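Local coordinates for protein methylocystis parvus OBBP MbnE (PDB 5ICQ) that probably binds methanobactin, a copper-chelating peptide, in the periplasm and hands it on for uptake into the cell, at residues G320-V325 / I496-A501; Y360-S365 / Y566-F571. One frame throughout, in Å; residues are numbered along the deposited sequence.

Contact 1. Residues G320-V325 / I496-A501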
ATOM      1  N   GLY A 320       1.906  -0.218  -9.309  1.00 14.55           N
ATOM      2  CA  GLY A 320       2.230   1.193  -9.451  1.00 12.05           C
ATOM      3  C   GLY A 320       1.832   1.962  -8.202  1.00 15.70           C
ATOM      4  O   GLY A 320       1.343   1.361  -7.248  1.00 12.58           O
ATOM      5  N   LEU A 321       2.055   3.276  -8.181  1.00  9.41           N
ATOM      6  CA  LEU A 321       2.799   3.976  -9.227  1.00  8.26           C
ATOM      7  C   LEU A 321       3.907   4.800  -8.564  1.00  9.09           C
ATOM      8  O   LEU A 321       3.652   5.541  -7.604  1.00 11.57           O
ATOM      9  CB  LEU A 321       1.881   4.891 -10.061  1.00 10.38           C
ATOM     10  CG  LEU A 321       2.539   5.774 -11.153  1.00  9.72           C
ATOM     11  CD1 LEU A 321       1.555   6.074 -12.290  1.00 10.51           C
ATOM     12  CD2 LEU A 321       3.083   7.102 -10.581  1.00  6.92           C
ATOM     13  N   ASN A 322       5.125   4.644  -9.072  1.00  7.12           N
ATOM     14  CA  ASN A 322       6.252   5.524  -8.794  1.00  4.67           C
ATOM     15  C   ASN A 322       6.552   6.315 -10.058  1.00  5.43           C
ATOM     16  O   ASN A 322       6.276   5.849 -11.166  1.00  7.04           O
ATOM     17  CB  ASN A 322       7.521   4.747  -8.414  1.00 14.48           C
ATOM     18  CG  ASN A 322       7.309   3.785  -7.283  1.00 30.24           C
ATOM     19  OD1 ASN A 322       6.559   4.062  -6.350  1.00 33.76           O
ATOM     20  ND2 ASN A 322       7.989   2.644  -7.349  1.00 25.65           N
ATOM     21  N   GLY A 323       7.133   7.498  -9.904  1.00  7.17           N
ATOM     22  CA  GLY A 323       7.446   8.263 -11.103  1.00 10.87           C
ATOM     23  C   GLY A 323       8.270   9.491 -10.800  1.00  7.37           C
ATOM     24  O   GLY A 323       8.421   9.896  -9.643  1.00  8.05           O
ATOM     25  N   PHE A 324       8.809  10.084 -11.872  1.00  7.86           N
ATOM     26  CA  PHE A 324       9.364  11.428 -11.788  1.00  6.20           C
ATOM     27  C   PHE A 324       8.224  12.422 -11.623  1.00  9.36           C
ATOM     28  O   PHE A 324       7.359  12.519 -12.495  1.00 10.72           O
ATOM     29  CB  PHE A 324      10.160  11.785 -13.051  1.00  8.34           C
ATOM     30  CG  PHE A 324      11.449  11.024 -13.220  1.00  8.14           C
ATOM     31  CD1 PHE A 324      12.564  11.324 -12.436  1.00 12.40           C
ATOM     32  CD2 PHE A 324      11.563  10.054 -14.206  1.00 11.99           C
ATOM     33  CE1 PHE A 324      13.767  10.630 -12.605  1.00 12.99           C
ATOM     34  CE2 PHE A 324      12.764   9.376 -14.399  1.00 14.02           C
ATOM     35  CZ  PHE A 324      13.870   9.671 -13.589  1.00  8.58           C
ATOM     36  N   VAL A 325       8.234  13.188 -10.536  1.00  4.70           N
ATOM     37  CA  VAL A 325       7.156  14.123 -10.237  1.00  3.90           C
ATOM     38  C   VAL A 325       7.572  15.520 -10.667  1.00  6.12           C
ATOM     39  O   VAL A 325       8.633  16.001 -10.256  1.00  9.40           O
ATOM     40  CB  VAL A 325       6.819  14.117  -8.737  1.00  9.49           C
ATOM     41  CG1 VAL A 325       5.772  15.182  -8.457  1.00 10.75           C
ATOM     42  CG2 VAL A 325       6.305  12.746  -8.304  1.00 10.51           C
ATOM     43  N   ILE A 496      11.638  11.994  -7.433  1.00  7.21           N
ATOM     44  CA  ILE A 496      10.957  10.717  -7.634  1.00  6.57           C
ATOM     45  C   ILE A 496      10.003  10.512  -6.468  1.00 13.05           C
ATOM     46  O   ILE A 496      10.397  10.661  -5.306  1.00 13.53           O
ATOM     47  CB  ILE A 496      11.964   9.564  -7.776  1.00  9.26           C
ATOM     48  CG1 ILE A 496      12.684   9.711  -9.122  1.00 13.66           C
ATOM     49  CG2 ILE A 496      11.246   8.216  -7.681  1.00 12.39           C
ATOM     50  CD1 ILE A 496      13.871   8.772  -9.318  1.00 16.84           C
ATOM     51  N   GLY A 497       8.736  10.215  -6.775  1.00 10.73           N
ATOM     52  CA  GLY A 497       7.726  10.083  -5.751  1.00  9.84           C
ATOM     53  C   GLY A 497       6.976   8.776  -5.902  1.00 12.72           C
ATOM     54  O   GLY A 497       6.993   8.144  -6.957  1.00  9.87           O
ATOM     55  N   GLN A 498       6.296   8.387  -4.826  1.00  8.29           N
ATOM     56  CA  GLN A 498       5.559   7.132  -4.782  1.00 12.76           C
ATOM     57  C   GLN A 498       4.088   7.386  -4.469  1.00 10.44           C
ATOM     58  O   GLN A 498       3.763   8.162  -3.561  1.00 10.34           O
ATOM     59  CB  GLN A 498       6.187   6.203  -3.742  1.00 23.46           C
ATOM     60  CG  GLN A 498       5.490   4.884  -3.578  1.00 40.09           C
ATOM     61  CD  GLN A 498       6.334   3.877  -2.818  1.00 44.24           C
ATOM     62  OE1 GLN A 498       6.458   3.950  -1.595  1.00 42.67           O
ATOM     63  NE2 GLN A 498       6.920   2.926  -3.546  1.00 42.56           N
ATOM     64  N   TYR A 499       3.199   6.727  -5.226  1.00  7.10           N
ATOM     65  CA  TYR A 499       1.738   6.780  -5.040  1.00  5.37           C
ATOM     66  C   TYR A 499       1.251   5.330  -5.086  1.00  9.28           C
ATOM     67  O   TYR A 499       0.776   4.875  -6.122  1.00  9.64           O
ATOM     68  CB  TYR A 499       1.064   7.632  -6.124  1.00 10.17           C
ATOM     69  CG  TYR A 499       1.570   9.054  -6.151  1.00 11.03           C
ATOM     70  CD1 TYR A 499       2.711   9.395  -6.870  1.00 10.31           C
ATOM     71  CD2 TYR A 499       0.928  10.046  -5.422  1.00  8.98           C
ATOM     72  CE1 TYR A 499       3.192  10.701  -6.877  1.00 10.42           C
ATOM     73  CE2 TYR A 499       1.394  11.360  -5.434  1.00  9.47           C
ATOM     74  CZ  TYR A 499       2.521  11.677  -6.169  1.00 10.45           C
ATOM     75  OH  TYR A 499       3.004  12.971  -6.178  1.00 11.91           O
ATOM     76  N   VAL A 500       1.408   4.603  -3.976  1.00  8.64           N
ATOM     77  CA  VAL A 500       1.170   3.158  -3.991  1.00 11.88           C
ATOM     78  C   VAL A 500      -0.298   2.869  -4.274  1.00 11.58           C
ATOM     79  O   VAL A 500      -1.187   3.379  -3.583  1.00 12.87           O
ATOM     80  CB  VAL A 500       1.599   2.527  -2.655  1.00 16.07           C
ATOM     81  CG1 VAL A 500       1.118   1.069  -2.577  1.00 17.12           C
ATOM     82  CG2 VAL A 500       3.114   2.598  -2.472  1.00 16.87           C
ATOM     83  N   ALA A 501      -0.558   2.040  -5.291  1.00 10.73           N
ATOM     84  CA  ALA A 501      -1.929   1.674  -5.637  1.00 10.12           C
ATOM     85  C   ALA A 501      -2.519   0.726  -4.603  1.00 16.32           C
ATOM     86  O   ALA A 501      -1.830  -0.122  -4.036  1.00 14.16           O
ATOM     87  CB  ALA A 501      -1.996   0.994  -7.010  1.00  7.68           C
TER
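Two antiparallel strands of a mixed beta sheet meet here, N322 to V325 running against I496 to Q498, with G323 opposite G497 as the hydrogen-bonded pair between the non-hydrogen-bonded pairs N322/Q498 and F324/I496. G323 N donates to G497 O at 3.0 Å and G497 N returns a bond to G323 O. The pairing does not stop where the regular strands end: L321 and Y499 exchange backbone bonds, that from Y499 N to L321 O spanning 2.7 Å, and A501 N closes the series on G320 O. The peptide bond between G320 and L321 is cis, yet its carbonyl and N-H both find partners on the facing chain.

On the face carrying N322 and Q498 the two amide side chains lie alongside each other and point the same way, their planes turned 37° apart. Q498 NE2 gives a hydrogen bond of 3.0 Å to N322 OD1, which lies close to the Q498 amide plane, while the donor is tilted from the carbonyl plane of N322. Farther along this face, F324 CD1 rests 3.7 Å from I496 CG1, and Y462 meets the phenyl ring from outside the pair.

G497, without a side chain, lets the other face close up. With CG2 anti to the carbonyl carbon and beside the backbone N, V325 brings this branch within 3.8 Å of G497 N and to the edge of the Y499 ring, 4.0 Å from Y499 CE1. Y499 also stacks on W513. Strand 322-326 pairs with 494-498 on one side and with 567-572 on the other, a mixed sheet consistent with an alpha/beta lobe of a family 5 solute-binding protein.

Contact 2. Residues Y360-S365 / Y566-F571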
ATOM      1  N   TYR A 360      11.559  -5.715 -15.247  1.00 13.59           N
ATOM      2  CA  TYR A 360      10.453  -4.848 -14.879  1.00 10.67           C
ATOM      3  C   TYR A 360       9.524  -4.600 -16.059  1.00 10.48           C
ATOM      4  O   TYR A 360       9.829  -4.917 -17.210  1.00 11.34           O
ATOM      5  CB  TYR A 360      10.977  -3.527 -14.337  1.00 10.82           C
ATOM      6  CG  TYR A 360      11.554  -3.613 -12.946  1.00 13.29           C
ATOM      7  CD1 TYR A 360      10.906  -4.305 -11.938  1.00 13.68           C
ATOM      8  CD2 TYR A 360      12.745  -2.968 -12.638  1.00 12.51           C
ATOM      9  CE1 TYR A 360      11.427  -4.348 -10.650  1.00 15.01           C
ATOM     10  CE2 TYR A 360      13.268  -3.005 -11.362  1.00 13.31           C
ATOM     11  CZ  TYR A 360      12.617  -3.693 -10.377  1.00 16.46           C
ATOM     12  OH  TYR A 360      13.163  -3.707  -9.112  1.00 17.82           O
ATOM     13  N   THR A 361       8.365  -4.012 -15.753  1.00  9.56           N
ATOM     14  CA  THR A 361       7.407  -3.621 -16.774  1.00  7.70           C
ATOM     15  C   THR A 361       6.995  -2.172 -16.534  1.00 10.26           C
ATOM     16  O   THR A 361       6.925  -1.719 -15.387  1.00  9.52           O
ATOM     17  CB  THR A 361       6.176  -4.569 -16.775  1.00 22.69           C
ATOM     18  OG1 THR A 361       5.287  -4.210 -17.842  1.00 32.92           O
ATOM     19  CG2 THR A 361       5.434  -4.472 -15.487  1.00 28.30           C
ATOM     20  N   ARG A 362       6.752  -1.434 -17.616  1.00 12.22           N
ATOM     21  CA  ARG A 362       6.397  -0.022 -17.471  1.00  8.32           C
ATOM     22  C   ARG A 362       5.087   0.120 -16.706  1.00  9.48           C
ATOM     23  O   ARG A 362       4.135  -0.627 -16.941  1.00  8.66           O
ATOM     24  CB  ARG A 362       6.264   0.644 -18.842  1.00  8.07           C
ATOM     25  CG  ARG A 362       6.203   2.189 -18.781  1.00  8.62           C
ATOM     26  CD  ARG A 362       7.614   2.786 -18.517  1.00  8.34           C
ATOM     27  NE  ARG A 362       7.564   4.214 -18.184  1.00  8.55           N
ATOM     28  CZ  ARG A 362       7.616   5.203 -19.081  1.00 10.08           C
ATOM     29  NH1 ARG A 362       7.738   4.933 -20.376  1.00 11.07           N
ATOM     30  NH2 ARG A 362       7.543   6.466 -18.677  1.00  9.14           N
ATOM     31  N   THR A 363       5.043   1.082 -15.779  1.00  9.47           N
ATOM     32  CA  THR A 363       3.791   1.443 -15.123  1.00  9.96           C
ATOM     33  C   THR A 363       2.965   2.361 -16.027  1.00 12.01           C
ATOM     34  O   THR A 363       3.447   3.412 -16.474  1.00  9.83           O
ATOM     35  CB  THR A 363       4.076   2.115 -13.782  1.00  9.07           C
ATOM     36  OG1 THR A 363       4.800   1.195 -12.954  1.00 10.13           O
ATOM     37  CG2 THR A 363       2.760   2.494 -13.083  1.00 10.19           C
ATOM     38  N   LYS A 364       1.721   1.960 -16.306  1.00  9.41           N
ATOM     39  CA  LYS A 364       0.892   2.668 -17.278  1.00  8.95           C
ATOM     40  C   LYS A 364      -0.330   3.326 -16.664  1.00 13.54           C
ATOM     41  O   LYS A 364      -1.095   3.969 -17.389  1.00 13.52           O
ATOM     42  CB  LYS A 364       0.444   1.704 -18.393  1.00 12.87           C
ATOM     43  CG  LYS A 364       1.602   0.993 -19.068  1.00 19.72           C
ATOM     44  CD  LYS A 364       1.229   0.433 -20.438  1.00 29.65           C
ATOM     45  CE  LYS A 364       0.414  -0.834 -20.335  1.00 39.59           C
ATOM     46  NZ  LYS A 364       0.368  -1.547 -21.651  1.00 42.15           N
ATOM     47  N   SER A 365      -0.533   3.191 -15.358  1.00  7.62           N
ATOM     48  CA  SER A 365      -1.771   3.609 -14.721  1.00 10.58           C
ATOM     49  C   SER A 365      -1.484   3.790 -13.242  1.00  7.00           C
ATOM     50  O   SER A 365      -0.542   3.194 -12.709  1.00  8.50           O
ATOM     51  CB  SER A 365      -2.878   2.561 -14.953  1.00 12.91           C
ATOM     52  OG  SER A 365      -3.947   2.704 -14.034  1.00 10.87           O
ATOM     53  N   TYR A 566       1.175  14.811 -14.297  1.00  7.24           N
ATOM     54  CA  TYR A 566       1.843  15.261 -13.083  1.00  7.58           C
ATOM     55  C   TYR A 566       3.103  14.467 -12.812  1.00  5.57           C
ATOM     56  O   TYR A 566       3.990  14.946 -12.089  1.00  7.44           O
ATOM     57  CB  TYR A 566       0.900  15.146 -11.883  1.00  7.89           C
ATOM     58  CG  TYR A 566      -0.368  15.945 -12.064  1.00  9.99           C
ATOM     59  CD1 TYR A 566      -0.353  17.335 -12.002  1.00 11.29           C
ATOM     60  CD2 TYR A 566      -1.582  15.307 -12.308  1.00 11.50           C
ATOM     61  CE1 TYR A 566      -1.527  18.080 -12.181  1.00 15.24           C
ATOM     62  CE2 TYR A 566      -2.753  16.040 -12.485  1.00 13.07           C
ATOM     63  CZ  TYR A 566      -2.713  17.417 -12.426  1.00 15.49           C
ATOM     64  OH  TYR A 566      -3.881  18.114 -12.595  1.00 17.53           O
ATOM     65  N   VAL A 567       3.187  13.256 -13.353  1.00  5.20           N
ATOM     66  CA  VAL A 567       4.306  12.359 -13.099  1.00  7.10           C
ATOM     67  C   VAL A 567       4.732  11.769 -14.433  1.00 16.21           C
ATOM     68  O   VAL A 567       3.945  11.698 -15.380  1.00 22.48           O
ATOM     69  CB  VAL A 567       3.955  11.221 -12.105  1.00 15.53           C
ATOM     70  CG1 VAL A 567       3.380  11.769 -10.823  1.00 14.56           C
ATOM     71  CG2 VAL A 567       2.964  10.272 -12.734  1.00 22.32           C
ATOM     72  N   VAL A 568       5.998  11.372 -14.514  1.00  8.77           N
ATOM     73  CA  VAL A 568       6.464  10.480 -15.571  1.00  7.82           C
ATOM     74  C   VAL A 568       6.500   9.082 -14.973  1.00  7.72           C
ATOM     75  O   VAL A 568       7.364   8.805 -14.122  1.00  8.47           O
ATOM     76  CB  VAL A 568       7.842  10.887 -16.106  1.00  8.41           C
ATOM     77  CG1 VAL A 568       8.266   9.943 -17.256  1.00 10.13           C
ATOM     78  CG2 VAL A 568       7.808  12.328 -16.592  1.00  9.55           C
ATOM     79  N   PRO A 569       5.587   8.189 -15.341  1.00  8.52           N
ATOM     80  CA  PRO A 569       5.495   6.905 -14.639  1.00 10.90           C
ATOM     81  C   PRO A 569       6.763   6.102 -14.858  1.00  9.45           C
ATOM     82  O   PRO A 569       7.341   6.113 -15.949  1.00 10.20           O
ATOM     83  CB  PRO A 569       4.284   6.219 -15.284  1.00 17.96           C
ATOM     84  CG  PRO A 569       3.601   7.273 -16.098  1.00 14.78           C
ATOM     85  CD  PRO A 569       4.651   8.279 -16.473  1.00 10.01           C
ATOM     86  N   LEU A 570       7.186   5.400 -13.808  1.00 10.14           N
ATOM     87  CA  LEU A 570       8.355   4.538 -13.903  1.00 11.74           C
ATOM     88  C   LEU A 570       7.904   3.097 -14.151  1.00 10.08           C
ATOM     89  O   LEU A 570       7.319   2.817 -15.203  1.00 10.01           O
ATOM     90  CB  LEU A 570       9.229   4.687 -12.653  1.00  7.45           C
ATOM     91  CG  LEU A 570      10.012   6.014 -12.682  1.00  9.92           C
ATOM     92  CD1 LEU A 570      10.686   6.304 -11.346  1.00  9.28           C
ATOM     93  CD2 LEU A 570      11.055   6.016 -13.807  1.00 12.44           C
ATOM     94  N   PHE A 571       8.152   2.174 -13.225  1.00  7.10           N
ATOM     95  CA  PHE A 571       8.023   0.759 -13.579  1.00  9.02           C
ATOM     96  C   PHE A 571       7.836  -0.087 -12.324  1.00 10.35           C
ATOM     97  O   PHE A 571       8.068   0.370 -11.203  1.00 10.46           O
ATOM     98  CB  PHE A 571       9.247   0.298 -14.371  1.00 10.97           C
ATOM     99  CG  PHE A 571      10.547   0.775 -13.783  1.00 11.99           C
ATOM    100  CD1 PHE A 571      11.185   0.047 -12.798  1.00 18.57           C
ATOM    101  CD2 PHE A 571      11.120   1.965 -14.210  1.00 12.74           C
ATOM    102  CE1 PHE A 571      12.383   0.492 -12.247  1.00 25.58           C
ATOM    103  CE2 PHE A 571      12.313   2.413 -13.667  1.00 15.09           C
ATOM    104  CZ  PHE A 571      12.942   1.679 -12.688  1.00 16.43           C
TER
HETATM  105  O   HOH W   1       5.650   2.189 -10.631  1.00  8.60           O
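The chain from Y360 to T363 runs roughly antiparallel to that from V568 to F571, their end-to-end directions 141° apart, and they make a short edge pairing in the mixed sheet. R362 and F571 form a non-hydrogen-bonded pair with CA atoms 4.3 Å apart, and their side chains diverge. Next to it T363 N donates a nearly straight bond of 2.9 Å to L570 O.

R362 starts away from the facing chain, but a bend at chi2 (76°) swings its guanidinium back alongside the backbone. It grips P569 O side-on with two nitrogens: R362 NE lies 2.9 Å from P569 O, and R362 NH2 lies 2.8 Å from P569 O. The acceptor sits in the guanidinium plane, whereas NE stands above the P569 carbonyl plane and NH2 lies within it. NE also reaches L570 O weakly. This double grip on one oxygen fixes the rotation of the guanidinium, and its positive charge would probably polarise the carbonyl.

At the other end the rings of Y360 and F571 meet obliquely, their planes at 33° and Y360 CD2 3.4 Å from F571 CD1. With CG set between the backbone N and the carbonyl carbon, the ring of F571 is brought against that of Y360; Y356 and F348 add further rings to the cluster. P569 CB packs 3.2 Å from T363 O, a buried oxygen for which the model holds no hydrogen-bonding partner. T363 OG1 is hydrogen-bonded to H572 ND1 and also to a water 2.7 Å away, which in turn donates a weak bond to F571 O.

In the fold
From the N terminus, the chain first passes through 320-325, then 360-365, then 496-501, and finally 566-571. Contact 1 closes a loop of 170 intervening residues and contact 2 one of 200; because their segments alternate, the two closures cross and neither nests in the other. Both belong to one mixed sheet. Strands 494-498 and 567-572, late in the chain, flank the earlier strand 322-326, and 567-572 carries on its outer side the short strand 361-362, which follows helix 348-355. Bonds that probably link F324 O to V568 N and N322 O to L570 N couple the contacts directly, while L321 CD1 packs on S365 O.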